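TetR-like transcriptional regulator (Rhodococcus, PDB 3F1B) probably binds regulatory DNA and controls transcription as a dimeric, all-helical regulator of the TetR family. Local coordinates at residues A[17-27]-A[58-69]; A[98-109]-A[165-174]. One frame throughout, in Å; residues are numbered along the deposited sequence.

Contact 1: residues A[17-27]-A[58-69]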
loop_
_atom_site.group_PDB
_atom_site.type_symbol
_atom_site.label_atom_id
_atom_site.label_comp_id
_atom_site.label_asym_id
_atom_site.label_seq_id
_atom_site.Cartn_x
_atom_site.Cartn_y
_atom_site.Cartn_z
ATOM N N GLN A 17 -25.801 -6.647 -8.489
ATOM C CA GLN A 17 -25.175 -7.039 -7.246
ATOM C C GLN A 17 -24.575 -8.434 -7.324
ATOM O O GLN A 17 -23.535 -8.686 -6.698
ATOM C CB GLN A 17 -26.119 -6.862 -6.050
ATOM C CG GLN A 17 -25.913 -7.816 -4.865
ATOM C CD GLN A 17 -26.977 -8.926 -4.813
ATOM O OE1 GLN A 17 -27.780 -8.977 -3.886
ATOM N NE2 GLN A 17 -27.006 -9.795 -5.830
ATOM N N GLN A 18 -25.176 -9.323 -8.112
ATOM C CA GLN A 18 -24.605 -10.654 -8.270
ATOM C C GLN A 18 -23.306 -10.639 -9.068
ATOM O O GLN A 18 -22.375 -11.404 -8.763
ATOM C CB GLN A 18 -25.587 -11.561 -8.948
ATOM C CG GLN A 18 -26.594 -12.129 -8.040
ATOM C CD GLN A 18 -27.555 -13.019 -8.790
ATOM O OE1 GLN A 18 -27.275 -13.436 -9.925
ATOM N NE2 GLN A 18 -28.698 -13.305 -8.181
HETATM N N MSE A 19 -23.239 -9.767 -10.076
HETATM C CA MSE A 19 -22.061 -9.656 -10.940
HETATM C C MSE A 19 -20.911 -8.983 -10.214
HETATM O O MSE A 19 -19.774 -9.326 -10.422
HETATM C CB MSE A 19 -22.381 -8.825 -12.179
HETATM C CG MSE A 19 -23.015 -9.605 -13.290
HETATM SE SE MSE A 19 -23.750 -8.489 -14.732
HETATM C CE MSE A 19 -23.867 -9.890 -16.072
ATOM N N LEU A 20 -21.217 -7.998 -9.395
ATOM C CA LEU A 20 -20.214 -7.262 -8.671
ATOM C C LEU A 20 -19.634 -8.075 -7.499
ATOM O O LEU A 20 -18.420 -8.030 -7.235
ATOM C CB LEU A 20 -20.757 -5.879 -8.262
ATOM C CG LEU A 20 -20.993 -4.873 -9.431
ATOM C CD1 LEU A 20 -21.823 -3.684 -9.002
ATOM C CD2 LEU A 20 -19.743 -4.350 -10.112
ATOM N N ASP A 21 -20.479 -8.868 -6.841
ATOM C CA ASP A 21 -20.013 -9.767 -5.780
ATOM C C ASP A 21 -19.026 -10.794 -6.302
ATOM O O ASP A 21 -18.061 -11.172 -5.632
ATOM C CB ASP A 21 -21.195 -10.527 -5.177
ATOM C CG ASP A 21 -22.080 -9.654 -4.339
ATOM O OD1 ASP A 21 -23.124 -10.129 -3.879
ATOM O OD2 ASP A 21 -21.739 -8.476 -4.131
ATOM N N ALA A 22 -19.304 -11.285 -7.496
ATOM C CA ALA A 22 -18.472 -12.309 -8.113
ATOM C C ALA A 22 -17.154 -11.720 -8.637
ATOM O O ALA A 22 -16.137 -12.405 -8.678
ATOM C CB ALA A 22 -19.235 -12.947 -9.250
ATOM N N ALA A 23 -17.202 -10.455 -9.065
ATOM C CA ALA A 23 -16.041 -9.750 -9.597
ATOM C C ALA A 23 -15.129 -9.478 -8.438
ATOM O O ALA A 23 -13.903 -9.566 -8.586
ATOM C CB ALA A 23 -16.452 -8.442 -10.231
ATOM N N VAL A 24 -15.725 -9.134 -7.301
ATOM C CA VAL A 24 -14.956 -8.827 -6.124
ATOM C C VAL A 24 -14.116 -10.058 -5.742
ATOM O O VAL A 24 -12.874 -9.968 -5.630
ATOM C CB VAL A 24 -15.836 -8.280 -4.974
ATOM C CG1 VAL A 24 -15.060 -8.192 -3.688
ATOM C CG2 VAL A 24 -16.242 -6.893 -5.290
ATOM N N ASP A 25 -14.792 -11.188 -5.572
ATOM C CA ASP A 25 -14.150 -12.503 -5.420
ATOM C C ASP A 25 -12.931 -12.655 -6.309
ATOM O O ASP A 25 -11.779 -12.653 -5.840
ATOM C CB ASP A 25 -15.137 -13.615 -5.791
ATOM C CG ASP A 25 -16.332 -13.680 -4.857
ATOM O OD1 ASP A 25 -17.091 -14.672 -4.950
ATOM O OD2 ASP A 25 -16.530 -12.749 -4.031
ATOM N N VAL A 26 -13.196 -12.744 -7.602
ATOM C CA VAL A 26 -12.153 -13.027 -8.546
ATOM C C VAL A 26 -11.046 -11.972 -8.500
ATOM O O VAL A 26 -9.864 -12.314 -8.597
ATOM C CB VAL A 26 -12.711 -13.231 -9.983
ATOM C CG1 VAL A 26 -11.660 -13.902 -10.847
ATOM C CG2 VAL A 26 -13.987 -14.074 -9.961
ATOM N N PHE A 27 -11.394 -10.698 -8.340
ATOM C CA PHE A 27 -10.348 -9.687 -8.297
ATOM C C PHE A 27 -9.484 -9.815 -7.029
ATOM O O PHE A 27 -8.255 -9.657 -7.083
ATOM C CB PHE A 27 -10.926 -8.289 -8.377
ATOM C CG PHE A 27 -11.281 -7.848 -9.752
ATOM C CD1 PHE A 27 -10.359 -7.950 -10.797
ATOM C CD2 PHE A 27 -12.555 -7.264 -9.998
ATOM C CE1 PHE A 27 -10.706 -7.525 -12.094
ATOM C CE2 PHE A 27 -12.917 -6.827 -11.252
ATOM C CZ PHE A 27 -11.981 -6.961 -12.328
ATOM N N LYS A 58 -12.994 -5.810 -18.874
ATOM C CA LYS A 58 -12.512 -6.194 -17.544
ATOM C C LYS A 58 -12.332 -4.998 -16.640
ATOM O O LYS A 58 -12.719 -5.048 -15.479
ATOM C CB LYS A 58 -11.202 -6.981 -17.619
ATOM C CG LYS A 58 -10.866 -7.742 -16.354
ATOM C CD LYS A 58 -9.376 -7.719 -16.021
ATOM C CE LYS A 58 -8.482 -8.529 -16.973
ATOM N NZ LYS A 58 -7.009 -8.524 -16.552
ATOM N N ASP A 59 -11.771 -3.921 -17.168
ATOM C CA ASP A 59 -11.420 -2.790 -16.324
ATOM C C ASP A 59 -12.606 -1.895 -16.027
ATOM O O ASP A 59 -12.666 -1.314 -14.956
ATOM C CB ASP A 59 -10.243 -1.993 -16.905
ATOM C CG ASP A 59 -10.364 -1.778 -18.404
ATOM O OD1 ASP A 59 -9.563 -0.982 -18.964
ATOM O OD2 ASP A 59 -11.255 -2.420 -19.026
ATOM N N GLU A 60 -13.555 -1.826 -16.957
ATOM C CA GLU A 60 -14.822 -1.161 -16.725
ATOM C C GLU A 60 -15.597 -1.828 -15.570
ATOM O O GLU A 60 -16.165 -1.150 -14.708
ATOM C CB GLU A 60 -15.649 -1.171 -18.004
ATOM C CG GLU A 60 -16.999 -0.465 -17.900
ATOM C CD GLU A 60 -16.928 0.993 -18.301
ATOM O OE1 GLU A 60 -16.793 1.239 -19.519
ATOM O OE2 GLU A 60 -17.006 1.896 -17.423
ATOM N N LEU A 61 -15.586 -3.156 -15.549
ATOM C CA LEU A 61 -16.133 -3.932 -14.457
ATOM C C LEU A 61 -15.352 -3.676 -13.172
ATOM O O LEU A 61 -15.913 -3.580 -12.077
ATOM C CB LEU A 61 -16.054 -5.420 -14.806
ATOM C CG LEU A 61 -17.143 -6.310 -14.212
ATOM C CD1 LEU A 61 -16.777 -7.773 -14.302
ATOM C CD2 LEU A 61 -17.511 -5.920 -12.798
ATOM N N PHE A 62 -14.033 -3.568 -13.332
ATOM C CA PHE A 62 -13.129 -3.302 -12.230
ATOM C C PHE A 62 -13.398 -1.950 -11.640
ATOM O O PHE A 62 -13.344 -1.800 -10.452
ATOM C CB PHE A 62 -11.662 -3.338 -12.660
ATOM C CG PHE A 62 -10.737 -3.232 -11.507
ATOM C CD1 PHE A 62 -10.628 -4.282 -10.597
ATOM C CD2 PHE A 62 -10.030 -2.083 -11.275
ATOM C CE1 PHE A 62 -9.789 -4.206 -9.492
ATOM C CE2 PHE A 62 -9.171 -1.987 -10.171
ATOM C CZ PHE A 62 -9.054 -3.056 -9.273
ATOM N N ALA A 63 -13.675 -0.959 -12.463
ATOM C CA ALA A 63 -14.033 0.347 -11.927
ATOM C C ALA A 63 -15.435 0.304 -11.250
ATOM O O ALA A 63 -15.647 0.961 -10.233
ATOM C CB ALA A 63 -13.993 1.399 -13.058
ATOM N N ALA A 64 -16.397 -0.449 -11.805
ATOM C CA ALA A 64 -17.749 -0.507 -11.160
ATOM C C ALA A 64 -17.612 -1.115 -9.757
ATOM O O ALA A 64 -18.017 -0.567 -8.751
ATOM C CB ALA A 64 -18.726 -1.300 -11.991
ATOM N N CYS A 65 -16.957 -2.247 -9.726
ATOM C CA CYS A 65 -16.576 -2.891 -8.497
ATOM C C CYS A 65 -15.833 -1.960 -7.557
ATOM O O CYS A 65 -16.135 -1.906 -6.358
ATOM C CB CYS A 65 -15.685 -4.069 -8.860
ATOM S SG CYS A 65 -15.820 -5.324 -7.665
ATOM N N ILE A 66 -14.875 -1.204 -8.085
ATOM C CA ILE A 66 -14.118 -0.297 -7.241
ATOM C C ILE A 66 -15.025 0.805 -6.708
ATOM O O ILE A 66 -14.979 1.159 -5.535
ATOM C CB ILE A 66 -12.847 0.298 -7.972
ATOM C CG1 ILE A 66 -11.752 -0.761 -8.034
ATOM C CG2 ILE A 66 -12.324 1.576 -7.283
ATOM C CD1 ILE A 66 -10.789 -0.712 -6.893
ATOM N N GLN A 67 -15.833 1.359 -7.586
ATOM C CA GLN A 67 -16.840 2.332 -7.180
ATOM C C GLN A 67 -17.726 1.818 -6.013
ATOM O O GLN A 67 -17.888 2.522 -5.018
ATOM C CB GLN A 67 -17.705 2.645 -8.399
ATOM C CG GLN A 67 -17.160 3.760 -9.249
ATOM C CD GLN A 67 -17.486 5.128 -8.639
ATOM O OE1 GLN A 67 -16.601 5.965 -8.463
ATOM N NE2 GLN A 67 -18.761 5.343 -8.303
ATOM N N ARG A 68 -18.295 0.609 -6.152
ATOM C CA ARG A 68 -19.186 0.045 -5.171
ATOM C C ARG A 68 -18.500 -0.264 -3.825
ATOM O O ARG A 68 -19.012 0.121 -2.763
ATOM C CB ARG A 68 -19.871 -1.216 -5.697
ATOM C CG ARG A 68 -21.019 -1.647 -4.747
ATOM C CD ARG A 68 -21.724 -2.921 -5.143
ATOM N NE ARG A 68 -20.851 -4.038 -4.840
ATOM C CZ ARG A 68 -21.208 -5.319 -4.819
ATOM N NH1 ARG A 68 -22.481 -5.714 -5.084
ATOM N NH2 ARG A 68 -20.267 -6.216 -4.509
ATOM N N GLU A 69 -17.385 -0.989 -3.830
ATOM C CA GLU A 69 -16.685 -1.229 -2.569
ATOM C C GLU A 69 -16.178 0.089 -1.894
ATOM O O GLU A 69 -16.262 0.238 -0.666
ATOM C CB GLU A 69 -15.557 -2.246 -2.784
ATOM C CG GLU A 69 -16.054 -3.532 -3.510
ATOM C CD GLU A 69 -17.354 -4.092 -2.914
ATOM O OE1 GLU A 69 -17.602 -3.935 -1.713
ATOM O OE2 GLU A 69 -18.154 -4.711 -3.639
#
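Leu20 and Cys65 bring their CA atoms to 5.7 Å where the helix segments 17-27 and 58-69 cross almost at a right angle, their axes turned by 99°. This crossing belongs to the TetR-type DNA-binding domain: the opening helix packs on the helix that leads into the larger C-terminal domain, and the predicted helix-turn-helix, residues 36-55, lies between them in sequence. Leu20 is a knob in a hole made by Leu61, Ala64, Cys65 and Arg68, with its CD2 3.7 Å from Ala64 CB. Its CB rests over the centre of one face of the Arg68 guanidinium. The chain of Arg68 leaves with CG anti to the backbone N (chi1 -169°) and bends at chi3, which lays that flat group across the first helix. At the guanidinium edge NH2 donates to Asp21 OD2 over 2.7 Å, while NE and NH2 together grip Glu69 OE2 side-on. A leucine in place of Arg68 would remove the shared cation, and would probably leave Asp21 without its mate and Glu69 OE2 without its two-nitrogen grip. Farther along, Phe62 meets Phe27 in a T-shaped stack, its CD1 standing 3.3 Å above the centre of the Phe27 ring.

Contact 2: residues A[98-109]-A[165-174]. With SO4 (sulfate ion), chain D.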
loop_
_atom_site.group_PDB
_atom_site.type_symbol
_atom_site.label_atom_id
_atom_site.label_comp_id
_atom_site.label_asym_id
_atom_site.label_seq_id
_atom_site.Cartn_x
_atom_site.Cartn_y
_atom_site.Cartn_z
ATOM N N PHE A 98 -14.066 1.831 9.968
ATOM C CA PHE A 98 -13.040 1.321 9.049
ATOM C C PHE A 98 -12.623 -0.096 9.377
ATOM O O PHE A 98 -12.613 -0.970 8.487
ATOM C CB PHE A 98 -11.811 2.243 9.106
ATOM C CG PHE A 98 -10.581 1.687 8.489
ATOM C CD1 PHE A 98 -10.611 1.088 7.238
ATOM C CD2 PHE A 98 -9.366 1.857 9.112
ATOM C CE1 PHE A 98 -9.477 0.614 6.669
ATOM C CE2 PHE A 98 -8.217 1.397 8.547
ATOM C CZ PHE A 98 -8.257 0.785 7.330
ATOM N N LEU A 99 -12.213 -0.318 10.622
ATOM C CA LEU A 99 -11.705 -1.620 10.981
ATOM C C LEU A 99 -12.777 -2.729 11.032
ATOM O O LEU A 99 -12.484 -3.889 10.678
ATOM C CB LEU A 99 -10.924 -1.559 12.272
ATOM C CG LEU A 99 -9.559 -0.892 12.160
ATOM C CD1 LEU A 99 -9.071 -0.759 13.593
ATOM C CD2 LEU A 99 -8.547 -1.686 11.250
ATOM N N GLY A 100 -13.997 -2.378 11.451
ATOM C CA GLY A 100 -15.147 -3.320 11.444
ATOM C C GLY A 100 -15.535 -3.698 10.016
ATOM O O GLY A 100 -15.854 -4.869 9.723
ATOM N N PHE A 101 -15.459 -2.731 9.103
ATOM C CA PHE A 101 -15.737 -3.000 7.689
ATOM C C PHE A 101 -14.718 -3.982 7.028
ATOM O O PHE A 101 -15.068 -4.865 6.233
ATOM C CB PHE A 101 -15.743 -1.695 6.925
ATOM C CG PHE A 101 -15.663 -1.872 5.426
ATOM C CD1 PHE A 101 -16.822 -2.060 4.673
ATOM C CD2 PHE A 101 -14.433 -1.854 4.765
ATOM C CE1 PHE A 101 -16.742 -2.219 3.296
ATOM C CE2 PHE A 101 -14.376 -2.025 3.362
ATOM C CZ PHE A 101 -15.535 -2.206 2.655
ATOM N N VAL A 102 -13.456 -3.807 7.350
ATOM C CA VAL A 102 -12.405 -4.613 6.784
ATOM C C VAL A 102 -12.607 -6.054 7.303
ATOM O O VAL A 102 -12.491 -7.028 6.570
ATOM C CB VAL A 102 -11.073 -4.010 7.236
ATOM C CG1 VAL A 102 -9.995 -5.059 7.309
ATOM C CG2 VAL A 102 -10.704 -2.821 6.335
ATOM N N GLY A 103 -12.950 -6.154 8.570
ATOM C CA GLY A 103 -13.097 -7.416 9.216
ATOM C C GLY A 103 -14.195 -8.215 8.582
ATOM O O GLY A 103 -14.043 -9.424 8.427
ATOM N N LYS A 104 -15.271 -7.535 8.181
ATOM C CA LYS A 104 -16.436 -8.188 7.529
ATOM C C LYS A 104 -16.349 -8.284 6.012
ATOM O O LYS A 104 -17.004 -9.106 5.408
ATOM C CB LYS A 104 -17.749 -7.478 7.881
ATOM C CG LYS A 104 -18.058 -7.442 9.362
ATOM C CD LYS A 104 -19.344 -6.655 9.672
ATOM C CE LYS A 104 -19.097 -5.135 9.800
ATOM N NZ LYS A 104 -19.095 -4.393 8.483
ATOM N N HIS A 105 -15.572 -7.431 5.388
ATOM C CA HIS A 105 -15.611 -7.340 3.939
ATOM C C HIS A 105 -14.161 -7.374 3.452
ATOM O O HIS A 105 -13.687 -6.494 2.726
ATOM C CB HIS A 105 -16.411 -6.088 3.509
ATOM C CG HIS A 105 -17.739 -5.953 4.213
ATOM N ND1 HIS A 105 -18.934 -6.375 3.662
ATOM C CD2 HIS A 105 -18.055 -5.489 5.450
ATOM C CE1 HIS A 105 -19.926 -6.166 4.515
ATOM N NE2 HIS A 105 -19.422 -5.626 5.609
ATOM N N ARG A 106 -13.454 -8.409 3.877
ATOM C CA ARG A 106 -12.042 -8.555 3.543
ATOM C C ARG A 106 -11.756 -8.602 2.066
ATOM O O ARG A 106 -10.708 -8.164 1.602
ATOM C CB ARG A 106 -11.422 -9.780 4.221
ATOM C CG ARG A 106 -12.088 -11.083 3.940
ATOM C CD ARG A 106 -11.315 -12.275 4.517
ATOM N NE ARG A 106 -10.810 -13.200 3.494
ATOM C CZ ARG A 106 -9.517 -13.412 3.222
ATOM N NH1 ARG A 106 -8.557 -12.774 3.894
ATOM N NH2 ARG A 106 -9.178 -14.273 2.270
ATOM N N LYS A 107 -12.695 -9.117 1.299
ATOM C CA LYS A 107 -12.481 -9.237 -0.114
ATOM C C LYS A 107 -12.455 -7.828 -0.751
ATOM O O LYS A 107 -11.688 -7.550 -1.692
ATOM C CB LYS A 107 -13.542 -10.174 -0.676
ATOM C CG LYS A 107 -13.248 -11.660 -0.395
ATOM C CD LYS A 107 -14.460 -12.472 0.170
ATOM C CE LYS A 107 -14.315 -12.829 1.707
ATOM N NZ LYS A 107 -14.886 -11.775 2.635
ATOM N N SER A 108 -13.260 -6.933 -0.189
ATOM C CA SER A 108 -13.447 -5.647 -0.778
ATOM C C SER A 108 -12.378 -4.711 -0.292
ATOM O O SER A 108 -11.994 -3.785 -1.022
ATOM C CB SER A 108 -14.839 -5.096 -0.489
ATOM O OG SER A 108 -15.301 -5.508 0.778
ATOM N N TRP A 109 -11.872 -4.970 0.914
ATOM C CA TRP A 109 -10.710 -4.270 1.393
ATOM C C TRP A 109 -9.511 -4.580 0.528
ATOM O O TRP A 109 -8.744 -3.682 0.201
ATOM C CB TRP A 109 -10.386 -4.658 2.823
ATOM C CG TRP A 109 -9.050 -4.136 3.219
ATOM C CD1 TRP A 109 -7.935 -4.868 3.482
ATOM C CD2 TRP A 109 -8.661 -2.728 3.350
ATOM N NE1 TRP A 109 -6.876 -4.014 3.797
ATOM C CE2 TRP A 109 -7.303 -2.705 3.735
ATOM C CE3 TRP A 109 -9.337 -1.498 3.165
ATOM C CZ2 TRP A 109 -6.592 -1.502 3.938
ATOM C CZ3 TRP A 109 -8.630 -0.317 3.354
ATOM C CH2 TRP A 109 -7.264 -0.329 3.750
ATOM N N GLY A 165 -2.853 2.440 9.875
ATOM C CA GLY A 165 -4.198 1.923 9.755
ATOM C C GLY A 165 -4.355 0.998 8.576
ATOM O O GLY A 165 -5.082 -0.027 8.666
ATOM N N GLU A 166 -3.666 1.333 7.480
ATOM C CA GLU A 166 -3.743 0.507 6.275
ATOM C C GLU A 166 -3.101 -0.801 6.543
ATOM O O GLU A 166 -3.707 -1.818 6.256
ATOM C CB GLU A 166 -3.016 1.163 5.129
ATOM C CG GLU A 166 -3.805 2.298 4.544
ATOM C CD GLU A 166 -3.019 3.051 3.503
ATOM O OE1 GLU A 166 -1.871 3.462 3.760
ATOM O OE2 GLU A 166 -3.538 3.276 2.432
ATOM N N ALA A 167 -1.904 -0.803 7.136
ATOM C CA ALA A 167 -1.216 -2.069 7.324
ATOM C C ALA A 167 -1.911 -2.909 8.386
ATOM O O ALA A 167 -1.894 -4.126 8.325
ATOM C CB ALA A 167 0.248 -1.847 7.706
ATOM N N VAL A 168 -2.526 -2.255 9.360
ATOM C CA VAL A 168 -3.179 -2.954 10.474
ATOM C C VAL A 168 -4.517 -3.565 9.976
ATOM O O VAL A 168 -4.806 -4.729 10.244
ATOM C CB VAL A 168 -3.351 -2.010 11.715
ATOM C CG1 VAL A 168 -4.392 -2.549 12.692
ATOM C CG2 VAL A 168 -2.000 -1.852 12.461
ATOM N N ALA A 169 -5.275 -2.766 9.229
ATOM C CA ALA A 169 -6.424 -3.211 8.506
ATOM C C ALA A 169 -6.105 -4.526 7.809
ATOM O O ALA A 169 -6.861 -5.475 7.969
ATOM C CB ALA A 169 -6.862 -2.158 7.509
ATOM N N ASP A 170 -4.997 -4.607 7.079
ATOM C CA ASP A 170 -4.556 -5.893 6.442
ATOM C C ASP A 170 -4.584 -7.074 7.381
ATOM O O ASP A 170 -5.068 -8.125 7.054
ATOM C CB ASP A 170 -3.105 -5.811 5.958
ATOM C CG ASP A 170 -2.970 -5.896 4.457
ATOM O OD1 ASP A 170 -4.014 -6.011 3.763
ATOM O OD2 ASP A 170 -1.796 -5.849 3.959
ATOM N N ARG A 171 -4.017 -6.903 8.558
ATOM C CA ARG A 171 -4.020 -7.961 9.539
ATOM C C ARG A 171 -5.421 -8.194 10.147
ATOM O O ARG A 171 -5.767 -9.328 10.425
ATOM C CB ARG A 171 -2.985 -7.675 10.628
ATOM C CG ARG A 171 -1.562 -7.697 10.122
ATOM C CD ARG A 171 -1.062 -9.095 9.840
ATOM N NE ARG A 171 0.009 -9.048 8.837
ATOM C CZ ARG A 171 1.288 -9.410 9.031
ATOM N NH1 ARG A 171 1.735 -9.881 10.207
ATOM N NH2 ARG A 171 2.136 -9.307 8.018
ATOM N N VAL A 172 -6.199 -7.142 10.374
ATOM C CA VAL A 172 -7.592 -7.300 10.731
ATOM C C VAL A 172 -8.340 -8.106 9.638
ATOM O O VAL A 172 -8.931 -9.121 9.939
ATOM C CB VAL A 172 -8.271 -5.931 11.025
ATOM C CG1 VAL A 172 -9.779 -6.056 11.027
ATOM C CG2 VAL A 172 -7.762 -5.367 12.330
ATOM N N ALA A 173 -8.271 -7.706 8.372
ATOM C CA ALA A 173 -8.928 -8.485 7.285
ATOM C C ALA A 173 -8.519 -9.945 7.313
ATOM O O ALA A 173 -9.291 -10.809 6.975
ATOM C CB ALA A 173 -8.618 -7.900 5.924
ATOM N N GLY A 174 -7.290 -10.235 7.707
ATOM C CA GLY A 174 -6.786 -11.632 7.681
ATOM C C GLY A 174 -7.072 -12.353 8.968
ATOM O O GLY A 174 -6.665 -13.503 9.135
HETATM S S SO4 D . -22.187 -4.657 8.005
HETATM O O1 SO4 D . -23.633 -4.543 8.219
HETATM O O2 SO4 D . -21.868 -6.001 7.502
HETATM O O3 SO4 D . -21.738 -3.686 7.003
HETATM O O4 SO4 D . -21.548 -4.403 9.293
#
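Trp109 reaches helix 153-173 from just beyond the break between helix 87-104 and helix 106-115, and its indole enters a hole formed by Glu166, Ala169, Asp170 and Ala173. The break falls at His105, which ends helix 87-104 and is the N-cap of helix 106-115; its carbonyl O accepts from Ser108 N, Ser108 OG and Trp109 N, and so fastens the first turn beyond the break. CG of Trp109 stands anti to the backbone N (chi1 169°), which sets the ring against segment 165-174. There the indole edge offers NE1 to Asp170 OD1 in a weak hydrogen bond of 3.5 Å, the ring and carboxylate planes nearly perpendicular. One indole face takes both Val102 CG2 and Ala169 CB, each offset toward the rim.

Ala169 is a knob in return, set among Phe98, Leu99, Val102 and Trp109, with Phe98 CZ only 3.3 Å from its CB. This is core packing of the helical C-terminal domain of the TetR family, the segments 98-104 and 165-173 running at 40° to each other. On its far side helix 153-173 faces the second subunit, where Arg171 forms a salt bridge with Asp131 of that chain.

The backbones draw close near the ends of the two helices, where Gly103 CA comes within 4.7 Å of Ala173 CA. Val102 CG1 fits against the same turn, 3.4 Å from Ala173 CB. Val172 answers with CG1 against Leu99 O at 3.5 Å, while its CG2 touches Leu99 CD2, the two side chains crossing at about a right angle. At the solvent-exposed end, Arg106 sets CB and CD against Ala173 O. Away from helix 153-173, a sulfate probably taken from the crystallisation liquor sits at the edge of the His105 ring, its O2 3.1 Å from NE2.

In the fold
The two contacts follow one another along the chain, contact 1 closing before contact 2 opens, and their centres lie about 18 Å apart in different family regions. Contact 1 ties together the N-terminal DNA-binding domain; contact 2 lies in the C-terminal domain, next to the second subunit. Helix 58-77 runs from the first toward the second and is followed by helix 87-104. The two sites also touch directly: Glu69 OE1 packs 3.2 Å from Ser108 CB, and Val24 CG1 meets Lys107 CB. The start of helix 106-115 thus abuts the DNA-binding domain, a junction through which, as in TetR relatives, changes in the C-terminal domain could reach the DNA-reading helices.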